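Local coordinates for protein Cg3027-pa (Drosophila melanogaster, PDB 2VHH) that probably hydrolyses N-carbamoyl-beta-alanine to beta-alanine, ammonia and carbon dioxide, as a carbon-nitrogen hydrolase of pyrimidine degradation that assembles into octamers, at residues T118-E132 with I287-Y299. Numbering follows the deposited sequence.
Sequences TQEAWTMPFAFCTRE and INRVGTEQFPNEY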
loop_
_atom_site.group_PDB
_atom_site.type_symbol
_atom_site.label_atom_id
_atom_site.label_comp_id
_atom_site.label_asym_id
_atom_site.label_seq_id
_atom_site.Cartn_x
_atom_site.Cartn_y
_atom_site.Cartn_z
ATOM N N THR C 118 11.448 -10.984 -42.850
ATOM C CA THR C 118 12.898 -11.009 -43.038
ATOM C C THR C 118 13.683 -11.252 -41.740
ATOM O O THR C 118 13.143 -11.211 -40.640
ATOM C CB THR C 118 13.417 -9.679 -43.657
ATOM O OG1 THR C 118 13.424 -8.647 -42.656
ATOM C CG2 THR C 118 12.575 -9.254 -44.884
ATOM N N GLN C 119 14.975 -11.498 -41.888
ATOM C CA GLN C 119 15.898 -11.525 -40.763
ATOM C C GLN C 119 16.158 -10.075 -40.321
ATOM O O GLN C 119 15.636 -9.125 -40.934
ATOM C CB GLN C 119 17.197 -12.197 -41.201
ATOM C CG GLN C 119 17.794 -11.578 -42.480
ATOM C CD GLN C 119 18.831 -12.455 -43.145
ATOM O OE1 GLN C 119 18.826 -13.668 -42.966
ATOM N NE2 GLN C 119 19.724 -11.848 -43.925
ATOM N N GLU C 120 16.964 -9.900 -39.273
ATOM C CA GLU C 120 17.290 -8.561 -38.771
ATOM C C GLU C 120 18.188 -7.798 -39.731
ATOM O O GLU C 120 19.100 -8.376 -40.325
ATOM C CB GLU C 120 17.947 -8.624 -37.390
ATOM C CG GLU C 120 18.042 -7.263 -36.707
ATOM C CD GLU C 120 18.910 -7.280 -35.459
ATOM O OE1 GLU C 120 19.706 -8.228 -35.281
ATOM O OE2 GLU C 120 18.809 -6.337 -34.650
ATOM N N ALA C 121 17.921 -6.498 -39.862
ATOM C CA ALA C 121 18.728 -5.584 -40.673
ATOM C C ALA C 121 19.099 -6.211 -42.015
ATOM O O ALA C 121 20.260 -6.247 -42.397
ATOM C CB ALA C 121 19.969 -5.132 -39.896
ATOM N N TRP C 122 18.082 -6.688 -42.724
ATOM C CA TRP C 122 18.253 -7.577 -43.876
ATOM C C TRP C 122 18.901 -6.886 -45.062
ATOM O O TRP C 122 19.461 -7.521 -45.960
ATOM C CB TRP C 122 16.892 -8.147 -44.286
ATOM C CG TRP C 122 15.941 -7.153 -44.907
ATOM C CD1 TRP C 122 15.174 -6.228 -44.255
ATOM C CD2 TRP C 122 15.643 -7.007 -46.301
ATOM N NE1 TRP C 122 14.423 -5.511 -45.155
ATOM C CE2 TRP C 122 14.693 -5.967 -46.419
ATOM C CE3 TRP C 122 16.099 -7.644 -47.467
ATOM C CZ2 TRP C 122 14.183 -5.557 -47.656
ATOM C CZ3 TRP C 122 15.596 -7.231 -48.693
ATOM C CH2 TRP C 122 14.648 -6.197 -48.777
ATOM N N THR C 123 18.833 -5.565 -45.010
ATOM C CA THR C 123 19.154 -4.682 -46.091
ATOM C C THR C 123 20.666 -4.428 -46.217
ATOM O O THR C 123 21.137 -3.909 -47.240
ATOM C CB THR C 123 18.368 -3.385 -45.850
ATOM O OG1 THR C 123 18.086 -2.756 -47.092
ATOM C CG2 THR C 123 19.098 -2.419 -44.904
ATOM N N MET C 124 21.422 -4.832 -45.190
ATOM C CA MET C 124 22.829 -4.446 -45.032
ATOM C C MET C 124 23.718 -5.589 -44.527
ATOM O O MET C 124 23.218 -6.574 -43.984
ATOM C CB MET C 124 22.930 -3.261 -44.057
ATOM C CG MET C 124 22.421 -3.546 -42.626
ATOM S SD MET C 124 22.380 -2.114 -41.512
ATOM C CE MET C 124 24.127 -1.761 -41.331
ATOM N N PRO C 125 25.044 -5.466 -44.715
ATOM C CA PRO C 125 25.944 -6.306 -43.918
ATOM C C PRO C 125 25.855 -5.901 -42.450
ATOM O O PRO C 125 25.598 -4.736 -42.153
ATOM C CB PRO C 125 27.333 -5.960 -44.465
ATOM C CG PRO C 125 27.172 -4.597 -45.114
ATOM C CD PRO C 125 25.773 -4.597 -45.659
ATOM N N PHE C 126 26.060 -6.852 -41.545
ATOM C CA PHE C 126 25.912 -6.590 -40.119
ATOM C C PHE C 126 27.161 -5.890 -39.592
ATOM O O PHE C 126 27.961 -6.481 -38.865
ATOM C CB PHE C 126 25.638 -7.901 -39.367
ATOM C CG PHE C 126 24.813 -7.734 -38.108
ATOM C CD1 PHE C 126 23.442 -7.479 -38.182
ATOM C CD2 PHE C 126 25.406 -7.859 -36.847
ATOM C CE1 PHE C 126 22.684 -7.335 -37.025
ATOM C CE2 PHE C 126 24.656 -7.723 -35.683
ATOM C CZ PHE C 126 23.290 -7.461 -35.771
ATOM N N ALA C 127 27.311 -4.621 -39.959
ATOM C CA ALA C 127 28.565 -3.877 -39.781
ATOM C C ALA C 127 28.830 -3.372 -38.366
ATOM O O ALA C 127 29.798 -2.645 -38.135
ATOM C CB ALA C 127 28.620 -2.718 -40.763
ATOM N N PHE C 128 27.984 -3.769 -37.421
ATOM C CA PHE C 128 28.058 -3.270 -36.049
ATOM C C PHE C 128 29.248 -3.826 -35.268
ATOM O O PHE C 128 29.543 -3.363 -34.164
ATOM C CB PHE C 128 26.741 -3.530 -35.314
ATOM C CG PHE C 128 25.527 -3.200 -36.128
ATOM C CD1 PHE C 128 25.135 -1.882 -36.315
ATOM C CD2 PHE C 128 24.784 -4.204 -36.727
ATOM C CE1 PHE C 128 24.008 -1.565 -37.085
ATOM C CE2 PHE C 128 23.658 -3.896 -37.495
ATOM C CZ PHE C 128 23.271 -2.573 -37.674
ATOM N N CYS C 129 29.935 -4.805 -35.853
ATOM C CA CYS C 129 31.145 -5.379 -35.267
ATOM C C CYS C 129 32.355 -4.457 -35.423
ATOM O O CYS C 129 33.279 -4.490 -34.609
ATOM C CB CYS C 129 31.441 -6.737 -35.900
ATOM S SG CYS C 129 31.740 -6.652 -37.674
ATOM N N THR C 130 32.341 -3.645 -36.477
ATOM C CA THR C 130 33.425 -2.714 -36.783
ATOM C C THR C 130 33.414 -1.499 -35.848
ATOM O O THR C 130 34.463 -0.933 -35.533
ATOM C CB THR C 130 33.344 -2.240 -38.258
ATOM O OG1 THR C 130 32.101 -1.566 -38.483
ATOM C CG2 THR C 130 33.432 -3.421 -39.213
ATOM N N ARG C 131 32.212 -1.123 -35.408
ATOM C CA ARG C 131 31.972 0.084 -34.609
ATOM C C ARG C 131 32.244 1.386 -35.370
ATOM O O ARG C 131 32.345 2.463 -34.776
ATOM C CB ARG C 131 32.725 0.032 -33.283
ATOM C CG ARG C 131 31.934 -0.598 -32.170
ATOM C CD ARG C 131 32.843 -1.147 -31.101
ATOM N NE ARG C 131 33.874 -0.193 -30.710
ATOM C CZ ARG C 131 35.177 -0.378 -30.882
ATOM N NH1 ARG C 131 35.624 -1.499 -31.432
ATOM N NH2 ARG C 131 36.027 0.563 -30.493
ATOM N N GLU C 132 32.348 1.272 -36.691
ATOM C CA GLU C 132 32.521 2.430 -37.550
ATOM C C GLU C 132 31.164 3.030 -37.874
ATOM O O GLU C 132 30.198 2.310 -38.112
ATOM C CB GLU C 132 33.243 2.061 -38.844
ATOM C CG GLU C 132 34.625 1.466 -38.672
ATOM C CD GLU C 132 35.157 0.815 -39.943
ATOM O OE1 GLU C 132 36.338 0.415 -39.932
ATOM O OE2 GLU C 132 34.412 0.690 -40.946
ATOM N N ILE C 287 14.106 -16.271 -37.176
ATOM C CA ILE C 287 14.840 -16.262 -38.445
ATOM C C ILE C 287 16.250 -15.722 -38.221
ATOM O O ILE C 287 16.421 -14.654 -37.622
ATOM C CB ILE C 287 14.136 -15.377 -39.487
ATOM C CG1 ILE C 287 12.631 -15.635 -39.477
ATOM C CG2 ILE C 287 14.733 -15.589 -40.865
ATOM C CD1 ILE C 287 11.815 -14.487 -40.026
ATOM N N ASN C 288 17.255 -16.442 -38.701
ATOM C CA ASN C 288 18.621 -15.969 -38.591
ATOM C C ASN C 288 19.307 -15.797 -39.938
ATOM O O ASN C 288 19.075 -16.559 -40.872
ATOM C CB ASN C 288 19.456 -16.879 -37.691
ATOM C CG ASN C 288 20.800 -16.264 -37.318
ATOM O OD1 ASN C 288 20.948 -15.039 -37.295
ATOM N ND2 ASN C 288 21.784 -17.105 -37.034
ATOM N N ARG C 289 20.154 -14.776 -40.011
ATOM C CA ARG C 289 21.039 -14.507 -41.142
ATOM C C ARG C 289 21.924 -15.716 -41.448
ATOM O O ARG C 289 22.077 -16.615 -40.617
ATOM C CB ARG C 289 21.883 -13.281 -40.778
ATOM C CG ARG C 289 22.830 -12.739 -41.806
ATOM C CD ARG C 289 23.520 -11.527 -41.225
ATOM N NE ARG C 289 22.615 -10.381 -41.160
ATOM C CZ ARG C 289 22.679 -9.317 -41.958
ATOM N NH1 ARG C 289 23.622 -9.236 -42.891
ATOM N NH2 ARG C 289 21.807 -8.330 -41.813
ATOM N N VAL C 290 22.510 -15.738 -42.640
ATOM C CA VAL C 290 23.362 -16.846 -43.034
ATOM C C VAL C 290 24.639 -16.338 -43.703
ATOM O O VAL C 290 24.667 -15.232 -44.239
ATOM C CB VAL C 290 22.565 -17.840 -43.910
ATOM C CG1 VAL C 290 22.972 -17.795 -45.381
ATOM C CG2 VAL C 290 22.689 -19.225 -43.348
ATOM N N GLY C 291 25.705 -17.131 -43.637
ATOM C CA GLY C 291 26.952 -16.807 -44.325
ATOM C C GLY C 291 27.914 -16.020 -43.470
ATOM O O GLY C 291 27.576 -15.593 -42.372
ATOM N N THR C 292 29.128 -15.836 -43.969
ATOM C CA THR C 292 30.126 -15.044 -43.263
ATOM C C THR C 292 30.428 -13.751 -44.033
ATOM O O THR C 292 30.351 -13.722 -45.258
ATOM C CB THR C 292 31.404 -15.873 -42.925
ATOM O OG1 THR C 292 32.460 -14.993 -42.519
ATOM C CG2 THR C 292 31.868 -16.718 -44.120
ATOM N N GLU C 293 30.735 -12.680 -43.305
ATOM C CA GLU C 293 30.891 -11.352 -43.894
ATOM C C GLU C 293 32.220 -10.729 -43.493
ATOM O O GLU C 293 32.526 -10.639 -42.310
ATOM C CB GLU C 293 29.760 -10.433 -43.432
ATOM C CG GLU C 293 28.366 -11.033 -43.589
ATOM C CD GLU C 293 27.262 -10.187 -42.968
ATOM O OE1 GLU C 293 27.554 -9.094 -42.415
ATOM O OE2 GLU C 293 26.091 -10.630 -43.044
ATOM N N GLN C 294 33.003 -10.287 -44.476
ATOM C CA GLN C 294 34.285 -9.651 -44.180
ATOM C C GLN C 294 34.264 -8.153 -44.481
ATOM O O GLN C 294 33.599 -7.707 -45.416
ATOM C CB GLN C 294 35.443 -10.354 -44.897
ATOM C CG GLN C 294 35.562 -10.027 -46.377
ATOM C CD GLN C 294 36.882 -10.466 -46.968
ATOM O OE1 GLN C 294 37.648 -11.190 -46.335
ATOM N NE2 GLN C 294 37.158 -10.023 -48.192
ATOM N N PHE C 295 35.006 -7.392 -43.680
ATOM C CA PHE C 295 34.949 -5.935 -43.712
ATOM C C PHE C 295 36.276 -5.300 -44.103
ATOM O O PHE C 295 37.321 -5.934 -43.945
ATOM C CB PHE C 295 34.479 -5.425 -42.359
ATOM C CG PHE C 295 33.088 -5.852 -42.016
ATOM C CD1 PHE C 295 32.864 -7.004 -41.270
ATOM C CD2 PHE C 295 31.994 -5.114 -42.460
ATOM C CE1 PHE C 295 31.566 -7.406 -40.965
ATOM C CE2 PHE C 295 30.698 -5.509 -42.155
ATOM C CZ PHE C 295 30.482 -6.655 -41.403
ATOM N N PRO C 296 36.237 -4.056 -44.635
ATOM C CA PRO C 296 37.438 -3.348 -45.124
ATOM C C PRO C 296 38.586 -3.262 -44.117
ATOM O O PRO C 296 39.733 -3.508 -44.475
ATOM C CB PRO C 296 36.920 -1.935 -45.447
ATOM C CG PRO C 296 35.539 -1.861 -44.861
ATOM C CD PRO C 296 35.018 -3.250 -44.836
ATOM N N ASN C 297 38.273 -2.928 -42.870
ATOM C CA ASN C 297 39.298 -2.682 -41.864
ATOM C C ASN C 297 39.263 -3.706 -40.718
ATOM O O ASN C 297 38.238 -4.352 -40.485
ATOM C CB ASN C 297 39.162 -1.253 -41.320
ATOM C CG ASN C 297 38.914 -0.215 -42.422
ATOM O OD1 ASN C 297 39.731 -0.038 -43.330
ATOM N ND2 ASN C 297 37.781 0.480 -42.335
ATOM N N GLU C 298 40.394 -3.856 -40.025
ATOM C CA GLU C 298 40.509 -4.675 -38.814
ATOM C C GLU C 298 39.565 -4.220 -37.707
ATOM O O GLU C 298 39.295 -3.026 -37.567
ATOM C CB GLU C 298 41.917 -4.552 -38.237
ATOM C CG GLU C 298 43.023 -5.277 -38.964
ATOM C CD GLU C 298 44.362 -5.161 -38.233
ATOM O OE1 GLU C 298 44.439 -4.427 -37.215
ATOM O OE2 GLU C 298 45.340 -5.805 -38.678
ATOM N N TYR C 299 39.109 -5.170 -36.894
ATOM C CA TYR C 299 38.384 -4.874 -35.654
ATOM C C TYR C 299 38.696 -5.939 -34.584
ATOM O O TYR C 299 39.118 -7.048 -34.923
ATOM C CB TYR C 299 36.866 -4.780 -35.911
ATOM C CG TYR C 299 36.238 -6.093 -36.321
ATOM C CD1 TYR C 299 35.831 -7.020 -35.359
ATOM C CD2 TYR C 299 36.071 -6.422 -37.670
ATOM C CE1 TYR C 299 35.279 -8.238 -35.725
ATOM C CE2 TYR C 299 35.515 -7.641 -38.050
ATOM C CZ TYR C 299 35.119 -8.540 -37.068
ATOM O OH TYR C 299 34.573 -9.748 -37.415
#
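The guanidinium group of R289 reaches into the turn 121-124 and is held there by backbone carbonyls. M124 O lies end-on between its two terminal nitrogens, 2.9 Å from R289 NH1 and almost in the guanidinium plane. R289 NH2 also donates to E120 O at 3.1 Å and, weakly, to A121 O, so three carbonyls gather round NH2 near the guanidinium plane. CB of F126 rests over the centre of one guanidinium face, while the Q119 amide lies toward the rim of the other, its plane only 21° from that of the guanidinium; Q119 NE2 bonds to N80 O.

E293 holds this arginine directly and ties it to the loop: OE2 forms a salt bridge with R289 NH1, and OE1 accepts the backbone N of F126 at 2.8 Å through its syn lone pair. This pairing would probably stabilise the buried charge. The arginine chain, with CG anti to the backbone N (chi1 -177°), extends through CG and CD, then bends at chi3 (-73°), which brings the guanidinium to the carbonyls. R289 thereby holds the backbone of E120, whose carboxylate pairs with K197 beside C234, consistent with the Glu-Lys-Cys triad of this superfamily.

F295 packs against 125-130. T130 CG2 sits over one face of its ring in a CH-pi contact, 4.1 Å from the centroid. C129 SG meets the F295 ring obliquely and lies over a face of Y299. At the far end N297 ND2 donates to E132 OE1 at 2.8 Å, and E132 OE2 is bonded to W136.

The contact joins the two sheets of the carbon-nitrogen hydrolase sandwich: the loop after strand 115-118 lies along strand 283-295, with W122 against helix 90-110, C129 and Y299 against strand 308-315, and R131 reaching T300 of a neighbouring subunit.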